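Local coordinates for protein serine proteinase inhibitor 1 (Myxoma virus, PDB 6BJ5) that acts as a serpin that inhibits serine endopeptidases and is important in the virulence of the virus, at residues A[198-203]-A[233-238]; A[22-27]-A[226-231]; A[178-183]-A[301-306]. One frame throughout, in Å; residues are numbered along the deposited sequence.

Contact 1 of 3, residues A[198-203]-A[233-238]; sequences YSVTEL and RFWIRN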
loop_
_atom_site.group_PDB
_atom_site.type_symbol
_atom_site.label_atom_id
_atom_site.label_comp_id
_atom_site.label_asym_id
_atom_site.label_seq_id
_atom_site.Cartn_x
_atom_site.Cartn_y
_atom_site.Cartn_z
ATOM N N TYR A 198 4.367 22.810 5.615
ATOM C CA TYR A 198 5.029 21.583 5.195
ATOM C C TYR A 198 5.607 21.815 3.807
ATOM O O TYR A 198 5.286 22.799 3.136
ATOM C CB TYR A 198 4.067 20.383 5.184
ATOM C CG TYR A 198 2.907 20.451 4.191
ATOM C CD1 TYR A 198 3.046 19.970 2.886
ATOM C CD2 TYR A 198 1.673 20.962 4.572
ATOM C CE1 TYR A 198 1.997 20.013 1.988
ATOM C CE2 TYR A 198 0.618 21.015 3.679
ATOM C CZ TYR A 198 0.786 20.535 2.390
ATOM O OH TYR A 198 -0.258 20.588 1.500
ATOM N N SER A 199 6.440 20.880 3.374
ATOM C CA SER A 199 6.954 20.866 2.018
ATOM C C SER A 199 6.630 19.529 1.374
ATOM O O SER A 199 6.294 18.555 2.049
ATOM C CB SER A 199 8.459 21.085 1.982
ATOM O OG SER A 199 9.077 19.987 2.599
ATOM N N VAL A 200 6.737 19.492 0.052
ATOM C CA VAL A 200 6.589 18.261 -0.712
ATOM C C VAL A 200 7.687 18.262 -1.760
ATOM O O VAL A 200 7.938 19.287 -2.402
ATOM C CB VAL A 200 5.194 18.137 -1.363
ATOM C CG1 VAL A 200 5.067 16.837 -2.138
ATOM C CG2 VAL A 200 4.104 18.229 -0.316
ATOM N N THR A 201 8.363 17.128 -1.914
ATOM C CA THR A 201 9.531 17.041 -2.772
ATOM C C THR A 201 9.471 15.733 -3.545
ATOM O O THR A 201 9.210 14.681 -2.960
ATOM C CB THR A 201 10.814 17.115 -1.922
ATOM O OG1 THR A 201 10.814 18.331 -1.155
ATOM C CG2 THR A 201 12.062 17.035 -2.797
ATOM N N GLU A 202 9.765 15.785 -4.842
ATOM C CA GLU A 202 9.629 14.618 -5.702
ATOM C C GLU A 202 10.995 14.017 -5.980
ATOM O O GLU A 202 11.824 14.612 -6.671
ATOM C CB GLU A 202 8.911 14.969 -7.009
ATOM C CG GLU A 202 8.627 13.714 -7.801
ATOM C CD GLU A 202 7.695 13.903 -8.957
ATOM O OE1 GLU A 202 6.576 14.422 -8.747
ATOM O OE2 GLU A 202 8.047 13.451 -10.058
ATOM N N LEU A 203 11.199 12.814 -5.487
ATOM C CA LEU A 203 12.401 12.043 -5.744
ATOM C C LEU A 203 12.100 11.045 -6.844
ATOM O O LEU A 203 11.402 10.055 -6.595
ATOM C CB LEU A 203 12.843 11.322 -4.474
ATOM C CG LEU A 203 13.009 12.186 -3.231
ATOM C CD1 LEU A 203 13.035 11.289 -2.015
ATOM C CD2 LEU A 203 14.312 12.942 -3.326
ATOM N N ARG A 233 -2.744 15.829 -6.526
ATOM C CA ARG A 233 -2.572 16.476 -7.825
ATOM C C ARG A 233 -2.230 17.951 -7.648
ATOM O O ARG A 233 -1.443 18.510 -8.421
ATOM C CB ARG A 233 -3.823 16.301 -8.682
ATOM C CG ARG A 233 -4.138 14.852 -9.115
ATOM C CD ARG A 233 -5.298 14.864 -10.099
ATOM N NE ARG A 233 -6.373 15.662 -9.517
ATOM C CZ ARG A 233 -7.427 15.171 -8.875
ATOM N NH1 ARG A 233 -7.575 13.857 -8.741
ATOM N NH2 ARG A 233 -8.332 16.004 -8.364
ATOM N N PHE A 234 -2.805 18.585 -6.619
ATOM C CA PHE A 234 -2.431 19.948 -6.249
ATOM C C PHE A 234 -0.935 20.045 -5.993
ATOM O O PHE A 234 -0.248 20.893 -6.578
ATOM C CB PHE A 234 -3.219 20.351 -5.002
ATOM C CG PHE A 234 -2.865 21.702 -4.440
ATOM C CD1 PHE A 234 -3.212 22.014 -3.133
ATOM C CD2 PHE A 234 -2.221 22.668 -5.196
ATOM C CE1 PHE A 234 -2.912 23.243 -2.588
ATOM C CE2 PHE A 234 -1.913 23.891 -4.647
ATOM C CZ PHE A 234 -2.263 24.180 -3.347
ATOM N N TRP A 235 -0.414 19.160 -5.133
ATOM C CA TRP A 235 1.026 19.076 -4.918
ATOM C C TRP A 235 1.767 18.988 -6.237
ATOM O O TRP A 235 2.727 19.724 -6.462
ATOM C CB TRP A 235 1.374 17.867 -4.044
ATOM C CG TRP A 235 0.951 17.984 -2.626
ATOM C CD1 TRP A 235 0.616 19.129 -1.960
ATOM C CD2 TRP A 235 0.788 16.909 -1.692
ATOM N NE1 TRP A 235 0.271 18.834 -0.669
ATOM C CE2 TRP A 235 0.364 17.478 -0.475
ATOM C CE3 TRP A 235 0.971 15.522 -1.764
ATOM C CZ2 TRP A 235 0.119 16.706 0.676
ATOM C CZ3 TRP A 235 0.711 14.743 -0.615
ATOM C CH2 TRP A 235 0.290 15.342 0.583
ATOM N N ILE A 236 1.332 18.094 -7.133
ATOM C CA ILE A 236 2.115 17.899 -8.349
ATOM C C ILE A 236 2.089 19.145 -9.223
ATOM O O ILE A 236 3.082 19.457 -9.897
ATOM C CB ILE A 236 1.638 16.650 -9.103
ATOM C CG1 ILE A 236 1.994 15.403 -8.285
ATOM C CG2 ILE A 236 2.271 16.607 -10.508
ATOM C CD1 ILE A 236 1.402 14.119 -8.791
ATOM N N ARG A 237 0.974 19.883 -9.227
ATOM C CA ARG A 237 0.901 21.059 -10.082
ATOM C C ARG A 237 1.733 22.196 -9.508
ATOM O O ARG A 237 2.381 22.932 -10.254
ATOM C CB ARG A 237 -0.550 21.521 -10.283
ATOM C CG ARG A 237 -1.473 20.530 -10.999
ATOM C CD ARG A 237 -2.890 21.082 -11.245
ATOM N NE ARG A 237 -3.449 21.780 -10.093
ATOM C CZ ARG A 237 -4.456 21.323 -9.353
ATOM N NH1 ARG A 237 -5.007 20.147 -9.627
ATOM N NH2 ARG A 237 -4.895 22.037 -8.324
ATOM N N ASN A 238 1.727 22.357 -8.189
ATOM C CA ASN A 238 2.336 23.520 -7.557
ATOM C C ASN A 238 3.773 23.312 -7.084
ATOM O O ASN A 238 4.369 24.260 -6.560
ATOM C CB ASN A 238 1.475 24.004 -6.394
ATOM C CG ASN A 238 0.223 24.705 -6.863
ATOM O OD1 ASN A 238 -0.374 24.336 -7.876
ATOM N ND2 ASN A 238 -0.142 25.774 -6.163
#

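Contact 2 of 3, residues A[22-27]-A[226-231]; sequences TFRYVY and ALDLSL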
loop_
_atom_site.group_PDB
_atom_site.type_symbol
_atom_site.label_atom_id
_atom_site.label_comp_id
_atom_site.label_asym_id
_atom_site.label_seq_id
_atom_site.Cartn_x
_atom_site.Cartn_y
_atom_site.Cartn_z
ATOM N N THR A 22 -8.178 4.818 3.076
ATOM C CA THR A 22 -7.994 3.838 4.138
ATOM C C THR A 22 -6.815 4.199 5.028
ATOM O O THR A 22 -6.810 3.835 6.213
ATOM C CB THR A 22 -7.806 2.429 3.558
ATOM O OG1 THR A 22 -8.963 2.049 2.798
ATOM C CG2 THR A 22 -7.601 1.410 4.686
ATOM N N PHE A 23 -5.810 4.921 4.491
ATOM C CA PHE A 23 -4.597 5.150 5.271
ATOM C C PHE A 23 -4.890 5.917 6.545
ATOM O O PHE A 23 -4.304 5.613 7.587
ATOM C CB PHE A 23 -3.518 5.874 4.461
ATOM C CG PHE A 23 -2.206 6.007 5.221
ATOM C CD1 PHE A 23 -1.332 4.926 5.324
ATOM C CD2 PHE A 23 -1.864 7.190 5.847
ATOM C CE1 PHE A 23 -0.166 5.031 6.037
ATOM C CE2 PHE A 23 -0.700 7.299 6.547
ATOM C CZ PHE A 23 0.153 6.220 6.649
ATOM N N ARG A 24 -5.869 6.829 6.520
ATOM C CA ARG A 24 -6.206 7.567 7.736
ATOM C C ARG A 24 -6.668 6.699 8.903
ATOM O O ARG A 24 -6.571 7.151 10.046
ATOM C CB ARG A 24 -7.197 8.693 7.428
ATOM C CG ARG A 24 -6.890 9.509 6.162
ATOM C CD ARG A 24 -7.967 10.578 5.857
ATOM N NE ARG A 24 -7.790 11.203 4.540
ATOM C CZ ARG A 24 -8.619 12.091 3.985
ATOM N NH1 ARG A 24 -9.758 12.430 4.590
ATOM N NH2 ARG A 24 -8.288 12.662 2.831
ATOM N N TYR A 25 -7.083 5.448 8.676
ATOM C CA TYR A 25 -7.533 4.612 9.783
ATOM C C TYR A 25 -6.476 3.640 10.250
ATOM O O TYR A 25 -6.664 2.994 11.280
ATOM C CB TYR A 25 -8.804 3.835 9.408
ATOM C CG TYR A 25 -9.889 4.751 8.919
ATOM C CD1 TYR A 25 -9.929 5.141 7.596
ATOM C CD2 TYR A 25 -10.820 5.292 9.796
ATOM C CE1 TYR A 25 -10.875 5.999 7.144
ATOM C CE2 TYR A 25 -11.783 6.161 9.347
ATOM C CZ TYR A 25 -11.802 6.510 8.010
ATOM O OH TYR A 25 -12.734 7.375 7.488
ATOM N N VAL A 26 -5.372 3.530 9.528
ATOM C CA VAL A 26 -4.236 2.741 9.982
ATOM C C VAL A 26 -3.052 3.609 10.370
ATOM O O VAL A 26 -2.106 3.096 10.991
ATOM C CB VAL A 26 -3.816 1.700 8.923
ATOM C CG1 VAL A 26 -4.999 0.821 8.593
ATOM C CG2 VAL A 26 -3.252 2.383 7.663
ATOM N N TYR A 27 -3.085 4.904 10.056
ATOM C CA TYR A 27 -2.015 5.808 10.447
ATOM C C TYR A 27 -1.791 5.725 11.947
ATOM O O TYR A 27 -2.721 5.505 12.728
ATOM C CB TYR A 27 -2.331 7.243 10.046
ATOM C CG TYR A 27 -1.450 8.240 10.765
ATOM C CD1 TYR A 27 -0.095 8.333 10.490
ATOM C CD2 TYR A 27 -1.980 9.066 11.748
ATOM C CE1 TYR A 27 0.700 9.230 11.165
ATOM C CE2 TYR A 27 -1.197 9.964 12.418
ATOM C CZ TYR A 27 0.140 10.043 12.132
ATOM O OH TYR A 27 0.903 10.948 12.829
ATOM N N ALA A 226 -6.018 15.203 5.925
ATOM C CA ALA A 226 -6.348 15.944 4.714
ATOM C C ALA A 226 -5.993 15.241 3.404
ATOM O O ALA A 226 -6.348 15.756 2.335
ATOM C CB ALA A 226 -5.633 17.305 4.734
ATOM N N LEU A 227 -5.246 14.134 3.440
ATOM C CA LEU A 227 -4.688 13.555 2.216
ATOM C C LEU A 227 -5.788 13.018 1.308
ATOM O O LEU A 227 -6.585 12.168 1.718
ATOM C CB LEU A 227 -3.711 12.424 2.565
ATOM C CG LEU A 227 -2.538 12.082 1.639
ATOM C CD1 LEU A 227 -2.571 10.650 1.222
ATOM C CD2 LEU A 227 -2.400 13.020 0.428
ATOM N N ASP A 228 -5.796 13.444 0.055
ATOM C CA ASP A 228 -6.669 12.800 -0.919
ATOM C C ASP A 228 -6.126 13.114 -2.306
ATOM O O ASP A 228 -5.095 13.775 -2.457
ATOM C CB ASP A 228 -8.148 13.188 -0.703
ATOM C CG ASP A 228 -8.438 14.702 -0.852
ATOM O OD1 ASP A 228 -7.770 15.416 -1.642
ATOM O OD2 ASP A 228 -9.343 15.180 -0.125
ATOM N N LEU A 229 -6.778 12.568 -3.322
ATOM C CA LEU A 229 -6.180 12.637 -4.643
ATOM C C LEU A 229 -6.166 14.063 -5.173
ATOM O O LEU A 229 -5.279 14.418 -5.961
ATOM C CB LEU A 229 -6.910 11.704 -5.595
ATOM C CG LEU A 229 -6.243 10.322 -5.594
ATOM C CD1 LEU A 229 -7.005 9.385 -6.496
ATOM C CD2 LEU A 229 -4.761 10.361 -5.987
ATOM N N SER A 230 -7.141 14.891 -4.771
ATOM C CA SER A 230 -7.085 16.305 -5.135
ATOM C C SER A 230 -5.832 16.946 -4.552
ATOM O O SER A 230 -5.038 17.571 -5.267
ATOM C CB SER A 230 -8.344 17.035 -4.645
ATOM O OG SER A 230 -8.216 17.484 -3.301
ATOM N N LEU A 231 -5.601 16.726 -3.261
ATOM C CA LEU A 231 -4.430 17.297 -2.624
ATOM C C LEU A 231 -3.156 16.840 -3.311
ATOM O O LEU A 231 -2.238 17.642 -3.516
ATOM C CB LEU A 231 -4.418 16.934 -1.146
ATOM C CG LEU A 231 -3.251 17.570 -0.409
ATOM C CD1 LEU A 231 -3.329 19.080 -0.572
ATOM C CD2 LEU A 231 -3.318 17.185 1.060
#

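Contact 3 of 3, residues A[178-183]-A[301-306]; sequences RMMNKI and ADERGT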
loop_
_atom_site.group_PDB
_atom_site.type_symbol
_atom_site.label_atom_id
_atom_site.label_comp_id
_atom_site.label_asym_id
_atom_site.label_seq_id
_atom_site.Cartn_x
_atom_site.Cartn_y
_atom_site.Cartn_z
ATOM N N ARG A 178 20.111 6.651 10.620
ATOM C CA ARG A 178 21.080 6.607 9.548
ATOM C C ARG A 178 20.583 7.576 8.481
ATOM O O ARG A 178 19.683 7.251 7.700
ATOM C CB ARG A 178 21.099 5.170 9.052
ATOM C CG ARG A 178 22.307 4.660 8.439
ATOM C CD ARG A 178 23.414 4.479 9.405
ATOM N NE ARG A 178 24.598 4.630 8.591
ATOM C CZ ARG A 178 25.550 5.508 8.831
ATOM N NH1 ARG A 178 25.465 6.295 9.902
ATOM N NH2 ARG A 178 26.573 5.588 7.994
ATOM N N MET A 179 21.128 8.785 8.484
ATOM C CA MET A 179 20.649 9.800 7.562
ATOM C C MET A 179 21.453 10.024 6.295
ATOM O O MET A 179 22.657 10.277 6.324
ATOM C CB MET A 179 20.479 11.134 8.298
ATOM C CG MET A 179 19.981 12.269 7.419
ATOM S SD MET A 179 19.792 13.818 8.322
ATOM C CE MET A 179 18.590 13.344 9.562
ATOM N N MET A 180 20.740 9.937 5.180
ATOM C CA MET A 180 21.305 10.177 3.863
ATOM C C MET A 180 21.320 11.672 3.555
ATOM O O MET A 180 20.570 12.459 4.142
ATOM C CB MET A 180 20.497 9.417 2.807
ATOM C CG MET A 180 20.304 7.951 3.128
ATOM S SD MET A 180 19.451 7.085 1.793
ATOM C CE MET A 180 17.798 7.820 1.789
ATOM N N ASN A 181 22.204 12.068 2.635
ATOM C CA ASN A 181 22.407 13.486 2.366
ATOM C C ASN A 181 22.911 13.658 0.941
ATOM O O ASN A 181 23.892 13.013 0.549
ATOM C CB ASN A 181 23.405 14.085 3.360
ATOM C CG ASN A 181 23.638 15.584 3.155
ATOM O OD1 ASN A 181 23.061 16.218 2.270
ATOM N ND2 ASN A 181 24.506 16.147 3.981
ATOM N N LYS A 182 22.233 14.503 0.163
ATOM C CA LYS A 182 22.685 14.775 -1.200
ATOM C C LYS A 182 22.212 16.151 -1.666
ATOM O O LYS A 182 21.285 16.756 -1.098
ATOM C CB LYS A 182 22.200 13.705 -2.189
ATOM C CG LYS A 182 20.762 13.966 -2.720
ATOM C CD LYS A 182 20.351 12.891 -3.706
ATOM C CE LYS A 182 18.858 12.789 -3.846
ATOM N NZ LYS A 182 18.531 12.229 -5.195
ATOM N N ILE A 183 22.854 16.629 -2.732
ATOM C CA ILE A 183 22.400 17.805 -3.465
ATOM C C ILE A 183 21.846 17.339 -4.799
ATOM O O ILE A 183 22.427 16.462 -5.454
ATOM C CB ILE A 183 23.516 18.845 -3.662
ATOM C CG1 ILE A 183 23.811 19.554 -2.335
ATOM C CG2 ILE A 183 23.126 19.835 -4.740
ATOM C CD1 ILE A 183 25.108 20.334 -2.335
ATOM N N ALA A 301 13.874 1.973 1.952
ATOM C CA ALA A 301 14.501 3.067 1.230
ATOM C C ALA A 301 15.911 3.266 1.756
ATOM O O ALA A 301 16.111 3.301 2.974
ATOM C CB ALA A 301 13.689 4.351 1.391
ATOM N N ASP A 302 16.881 3.375 0.844
ATOM C CA ASP A 302 18.292 3.592 1.177
ATOM C C ASP A 302 18.945 4.402 0.055
ATOM O O ASP A 302 18.263 4.926 -0.827
ATOM C CB ASP A 302 19.001 2.260 1.434
ATOM C CG ASP A 302 18.968 1.345 0.234
ATOM O OD1 ASP A 302 18.660 1.803 -0.892
ATOM O OD2 ASP A 302 19.272 0.153 0.420
ATOM N N GLU A 303 20.282 4.489 0.082
ATOM C CA GLU A 303 20.995 5.347 -0.868
ATOM C C GLU A 303 20.733 4.929 -2.308
ATOM O O GLU A 303 20.664 5.781 -3.201
ATOM C CB GLU A 303 22.510 5.338 -0.599
ATOM C CG GLU A 303 22.939 5.932 0.727
ATOM C CD GLU A 303 22.831 4.948 1.883
ATOM O OE1 GLU A 303 22.337 3.821 1.658
ATOM O OE2 GLU A 303 23.242 5.295 3.016
ATOM N N ARG A 304 20.577 3.625 -2.558
ATOM C CA ARG A 304 20.523 3.108 -3.929
ATOM C C ARG A 304 19.128 3.205 -4.569
ATOM O O ARG A 304 19.020 3.216 -5.801
ATOM C CB ARG A 304 21.044 1.667 -3.913
ATOM C CG ARG A 304 20.792 0.819 -5.141
ATOM C CD ARG A 304 21.869 0.908 -6.213
ATOM N NE ARG A 304 21.561 -0.038 -7.288
ATOM C CZ ARG A 304 21.726 0.206 -8.586
ATOM N NH1 ARG A 304 22.199 1.380 -8.996
ATOM N NH2 ARG A 304 21.396 -0.722 -9.477
ATOM N N GLY A 305 18.073 3.320 -3.780
ATOM C CA GLY A 305 16.712 3.305 -4.299
ATOM C C GLY A 305 15.752 2.734 -3.263
ATOM O O GLY A 305 16.004 2.818 -2.064
ATOM N N THR A 306 14.667 2.124 -3.745
ATOM C CA THR A 306 13.582 1.668 -2.879
ATOM C C THR A 306 13.108 0.273 -3.271
ATOM O O THR A 306 12.949 -0.028 -4.463
ATOM C CB THR A 306 12.399 2.640 -2.947
ATOM O OG1 THR A 306 12.788 3.907 -2.385
ATOM C CG2 THR A 306 11.167 2.071 -2.191
#

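Contact 1 of 3, residues A[198-203]-A[233-238]
The indole N-H of Trp235, on helix 229-238, points at the hydroxyl of Tyr198, on strand 198-204. Trp235 NE1 donates to Tyr198 OH at 2.8 Å. The bond is nearly straight, with an angle of 169° at the hydrogen, and the oxygen lies close to the indole plane. The edge of the tyrosine ring follows it in: Tyr198 CE1 is 3.9 Å from Trp235 CE2. The two rings meet obliquely.

Val200 holds a face of the indole. Its CG2 methyl stands almost straight over the five-membered ring, 3.7 Å from the centroid, and makes a CH-pi contact. Edge and face are thus gripped by side chains two residues apart on one strand. Tyr198 has CG between its backbone N and carbonyl carbon (chi1 64°), which carries the ring across so that OH reaches the indole N-H.

Further out, the ring of Phe191 on strand 188-191 meets both Tyr198 and Trp235. Leu19 of the other chain also packs on Trp235. Beyond them, Glu202 forms a salt bridge with Lys23 of the other chain.

The chemistry is that of a buried indole whose one polar atom is satisfied. The straight bond and the methyl over the face together help to set its tilt.

Contact 2 of 3, residues A[22-27]-A[226-231]
Arg24 spans this contact, reaching from the short helix 23-26 to the backbone of Ala226 and Leu227 and to CB of Asp228. Its chain is extended from CG to NE, so the guanidinium lies well away from its own helix.

The polar approach is the least certain part. The terminal nitrogen NH2 is modelled too close to the carbonyl of Leu227, and the side chain is poorly ordered. Its exact place is therefore doubtful. The opposite charges of Arg24 and Asp228 are near each other but beyond salt-bridge range. Any attraction between them would probably be modest.

Van der Waals contact supplies the rest. As modelled, the guanidinium turns one face to Ala226, whose CA stands 4.2 Å above the plane, offset toward the rim. Leu227 and Asp228 lie at its edge. Trp21 makes a cation-pi contact with Arg24, and Val224 of helix 220-226 touches it too.

Hydrogen bonds within each segment shape the two sides. Asp228 is the N-cap of helix 229-238. Its OD1 accepts from Leu231 N at 3.0 Å, with an angle of 167°. The same oxygen accepts from Ser230 OG at 2.7 Å. Two donors thus hold the carboxylate at the start of the helix. Across the contact, Phe23 O accepts from both Val26 N and Tyr27 N, which closes the turn that carries Arg24.

Met31 of the other chain packs on both Phe23 and Leu227, and so bridges the two sides beside the arginine. Residues 226-231 form the corner between helices 220-226 and 229-238, the pair known as G and H in serpins. The contact joins the N-terminal helical region to this corner of the serpin fold.

Contact 3 of 3, residues A[178-183]-A[301-306]
Met180 meets Glu303 and the peptide before it sulfur first. Its SD lies 3.2 Å from Asp302 C and equally far from Glu303 N, so the thioether rests against the peptide bond. The two side chains cross obliquely. Glu303 bends at chi2 (83°), which brings its CG within 3.8 Å of Met180 SD. Met180 bends at chi3, and this carries CE to 3.9 Å from Asp302 O.

The carboxylate lies against the methionine chain, with Glu303 OE2 4.0 Å from Met180 CG, and OE2 is held by a hydrogen bond to Thr163. Phe158 touches both Met180 and Glu303. Asp302 O, beside the methionine methyl, accepts from Trp154 NE1.

Glu303 and Arg304 form a tight two-residue turn. Asp302 N donates to Gly305 O at 3.1 Å, and Asp302 OD1 receives weak bonds from Arg304 N and Gly305 N. Gly305 has backbone angles that would jam a CB against the carbonyl O of Arg304.

The turn links strand 293-302 to strand 305-314, its antiparallel neighbour in the main sheet. This is consistent with the hinge of a reactive-centre loop inserted after cleavage. Strand 173-185 brings Met180 against it near Trp154, consistent with the serpin breach, where loop insertion begins.

Overall arrangement
Contacts 1 and 2 are neighbours, with centres 15 Å apart, and both use helix 229-238. They touch where Trp235 packs on Leu227 and Tyr198 on Leu231. Contact 3 stands apart, its centre 19 Å from contact 1 and 25 Å from contact 2. Along the chain, 22-27 comes first, then 178-183, 198-203, 226-231, 233-238 and 301-306. Contact 1 thus lies wholly between the two halves of contact 3, while contact 2 crosses both. In the serpin fold, contact 2 sets the N-terminal segment against the G-H corner. Contact 1 sets helix H against strand 198-204 of the smaller sheet B. Contact 3 sets strand 173-185 of sheet C against the probable loop hinge of the main sheet A.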